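Local atomic coordinates of Aac(6')-ib (Escherichia coli, PDB entry 2BUE), a protein that probably transfers an acetyl group from acetyl-coenzyme A to the 6'-amino group of aminoglycoside antibiotics, and so confers resistance to them. Residues 111-117 against 148-154. The protein carries 2 engineered substitutions. Residues are numbered along the deposited sequence; the frame is centred on the assembly and turned at random.
Sequences DPGVRGI and EVTKIQT. With CA (calcium ion), chain D.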
loop_
_atom_site.group_PDB
_atom_site.type_symbol
_atom_site.label_atom_id
_atom_site.label_comp_id
_atom_site.label_asym_id
_atom_site.label_seq_id
_atom_site.Cartn_x
_atom_site.Cartn_y
_atom_site.Cartn_z
ATOM N N ASP A 111 -15.446 8.830 -7.390
ATOM C CA ASP A 111 -14.412 9.828 -7.685
ATOM C C ASP A 111 -13.176 9.143 -8.293
ATOM O O ASP A 111 -12.505 8.394 -7.612
ATOM C CB ASP A 111 -14.056 10.587 -6.397
ATOM C CG ASP A 111 -12.947 11.631 -6.590
ATOM O OD1 ASP A 111 -12.426 11.813 -7.728
ATOM O OD2 ASP A 111 -12.619 12.316 -5.596
ATOM N N PRO A 112 -12.871 9.408 -9.580
ATOM C CA PRO A 112 -11.739 8.703 -10.195
ATOM C C PRO A 112 -10.372 9.174 -9.649
ATOM O O PRO A 112 -9.336 8.571 -9.988
ATOM C CB PRO A 112 -11.867 9.075 -11.684
ATOM C CG PRO A 112 -12.460 10.412 -11.677
ATOM C CD PRO A 112 -13.474 10.385 -10.510
ATOM N N GLY A 113 -10.380 10.237 -8.836
ATOM C CA GLY A 113 -9.172 10.791 -8.208
ATOM C C GLY A 113 -8.735 10.067 -6.937
ATOM O O GLY A 113 -7.655 10.340 -6.387
ATOM N N VAL A 114 -9.590 9.162 -6.451
ATOM C CA VAL A 114 -9.280 8.432 -5.224
ATOM C C VAL A 114 -8.240 7.326 -5.514
ATOM O O VAL A 114 -8.402 6.546 -6.465
ATOM C CB VAL A 114 -10.560 7.847 -4.565
ATOM C CG1 VAL A 114 -10.183 7.036 -3.324
ATOM C CG2 VAL A 114 -11.530 8.984 -4.199
ATOM N N ARG A 115 -7.165 7.289 -4.720
ATOM C CA ARG A 115 -6.116 6.269 -4.859
ATOM C C ARG A 115 -6.017 5.510 -3.550
ATOM O O ARG A 115 -6.116 6.130 -2.493
ATOM C CB ARG A 115 -4.745 6.887 -5.125
ATOM C CG ARG A 115 -4.696 7.746 -6.373
ATOM C CD ARG A 115 -4.579 6.866 -7.636
ATOM N NE ARG A 115 -4.667 7.712 -8.832
ATOM C CZ ARG A 115 -5.815 8.101 -9.381
ATOM N NH1 ARG A 115 -6.987 7.730 -8.857
ATOM N NH2 ARG A 115 -5.800 8.878 -10.455
ATOM N N GLY A 116 -5.846 4.190 -3.621
ATOM C CA GLY A 116 -5.597 3.442 -2.393
ATOM C C GLY A 116 -4.166 2.946 -2.380
ATOM O O GLY A 116 -3.501 2.904 -3.424
ATOM N N ILE A 117 -3.700 2.554 -1.208
ATOM C CA ILE A 117 -2.348 2.020 -1.062
ATOM C C ILE A 117 -2.340 0.754 -0.199
ATOM O O ILE A 117 -3.217 0.568 0.676
ATOM C CB ILE A 117 -1.385 3.064 -0.468
ATOM C CG1 ILE A 117 -1.884 3.552 0.912
ATOM C CG2 ILE A 117 -1.245 4.274 -1.433
ATOM C CD1 ILE A 117 -0.835 4.408 1.691
ATOM N N GLU A 148 -4.265 15.162 -10.257
ATOM C CA GLU A 148 -5.576 14.558 -10.441
ATOM C C GLU A 148 -6.070 13.818 -9.178
ATOM O O GLU A 148 -7.253 13.493 -9.061
ATOM C CB GLU A 148 -5.519 13.589 -11.599
ATOM C CG GLU A 148 -5.338 14.270 -12.927
ATOM C CD GLU A 148 -5.435 13.273 -14.049
ATOM O OE1 GLU A 148 -6.216 12.312 -13.928
ATOM O OE2 GLU A 148 -4.721 13.428 -15.031
ATOM N N VAL A 149 -5.139 13.528 -8.282
ATOM C CA VAL A 149 -5.458 12.709 -7.093
ATOM C C VAL A 149 -6.119 13.583 -6.024
ATOM O O VAL A 149 -5.616 14.652 -5.686
ATOM C CB VAL A 149 -4.179 12.045 -6.557
ATOM C CG1 VAL A 149 -4.466 11.407 -5.178
ATOM C CG2 VAL A 149 -3.649 11.020 -7.570
ATOM N N THR A 150 -7.239 13.112 -5.477
ATOM C CA THR A 150 -8.061 13.932 -4.565
ATOM C C THR A 150 -7.990 13.478 -3.105
ATOM O O THR A 150 -8.140 14.276 -2.169
ATOM C CB THR A 150 -9.532 13.854 -4.982
ATOM O OG1 THR A 150 -9.921 12.474 -5.120
ATOM C CG2 THR A 150 -9.734 14.600 -6.328
ATOM N N LYS A 151 -7.743 12.185 -2.935
ATOM C CA LYS A 151 -7.832 11.568 -1.606
ATOM C C LYS A 151 -7.132 10.223 -1.674
ATOM O O LYS A 151 -7.196 9.565 -2.718
ATOM C CB LYS A 151 -9.319 11.326 -1.279
ATOM C CG LYS A 151 -9.545 10.697 0.100
ATOM C CD LYS A 151 -11.034 10.747 0.447
ATOM C CE LYS A 151 -11.835 9.714 -0.329
ATOM N NZ LYS A 151 -13.346 9.883 -0.131
ATOM N N ILE A 152 -6.424 9.859 -0.604
ATOM C CA ILE A 152 -5.832 8.524 -0.551
ATOM C C ILE A 152 -6.589 7.728 0.488
ATOM O O ILE A 152 -7.011 8.274 1.505
ATOM C CB ILE A 152 -4.330 8.565 -0.259
ATOM C CG1 ILE A 152 -3.636 9.528 -1.242
ATOM C CG2 ILE A 152 -3.715 7.163 -0.351
ATOM C CD1 ILE A 152 -2.237 9.896 -0.834
ATOM N N GLN A 153 -6.802 6.446 0.181
ATOM C CA GLN A 153 -7.485 5.536 1.117
ATOM C C GLN A 153 -6.592 4.358 1.433
ATOM O O GLN A 153 -5.656 4.019 0.669
ATOM C CB GLN A 153 -8.816 5.028 0.547
ATOM C CG GLN A 153 -8.601 4.095 -0.668
ATOM C CD GLN A 153 -9.900 3.552 -1.242
ATOM O OE1 GLN A 153 -10.912 4.264 -1.344
ATOM N NE2 GLN A 153 -9.864 2.296 -1.666
ATOM N N THR A 154 -6.876 3.705 2.554
ATOM C CA THR A 154 -6.287 2.385 2.807
ATOM C C THR A 154 -7.297 1.580 3.640
ATOM O O THR A 154 -8.228 2.168 4.182
ATOM C CB THR A 154 -4.912 2.465 3.478
ATOM O OG1 THR A 154 -4.261 1.172 3.416
ATOM C CG2 THR A 154 -5.028 2.965 4.907
HETATM CA CA CA D . -2.585 13.751 -15.704
HETATM O O HOH W 1 -4.248 10.217 -12.199
HETATM O O HOH W 2 -1.899 12.222 -13.959
HETATM O O HOH W 3 -3.469 13.920 -17.937
HETATM O O HOH W 4 -3.332 15.985 -16.504
#
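E148 opens its segment with its backbone O 3.4 Å from G113 CA, while E148 OE2 binds a calcium ion at 2.3 Å whose three other ligands here are waters. The side chain of V149 then lies under the arginine: CG2 reaches one face of the R115 guanidinium and sits 3.6 Å from R115 CG. A nearly straight, in-plane bond from R115 NH1 to P112 O (2.7 Å) fixes how that group is turned. T150 grips the preceding turn twice, its N bonding to G113 O and its OG1 donating to D111 OD2 at 2.7 Å from above the carboxylate plane; D111 OD1 meanwhile closes an Asx turn onto G113 N. K151 O takes R115 N. Clear parallel pairing sets I152 beside R115 and Q153 beside G116, joining the two strands of a beta-alpha-beta crossover through helix 131-144 in the GNAT fold. Q153 accepts I117 N through its O and gives its N to R115 O at 2.8 Å. With CG between backbone N and carbonyl carbon (chi1 68°), its extended side chain crosses V114 at about a right angle; OE1 packs 3.5 Å from V114 CG1 and is hydrogen-bonded to Y187 OH. T154 follows, its CB close to I117 CG1, near coenzyme A and ribostamycin.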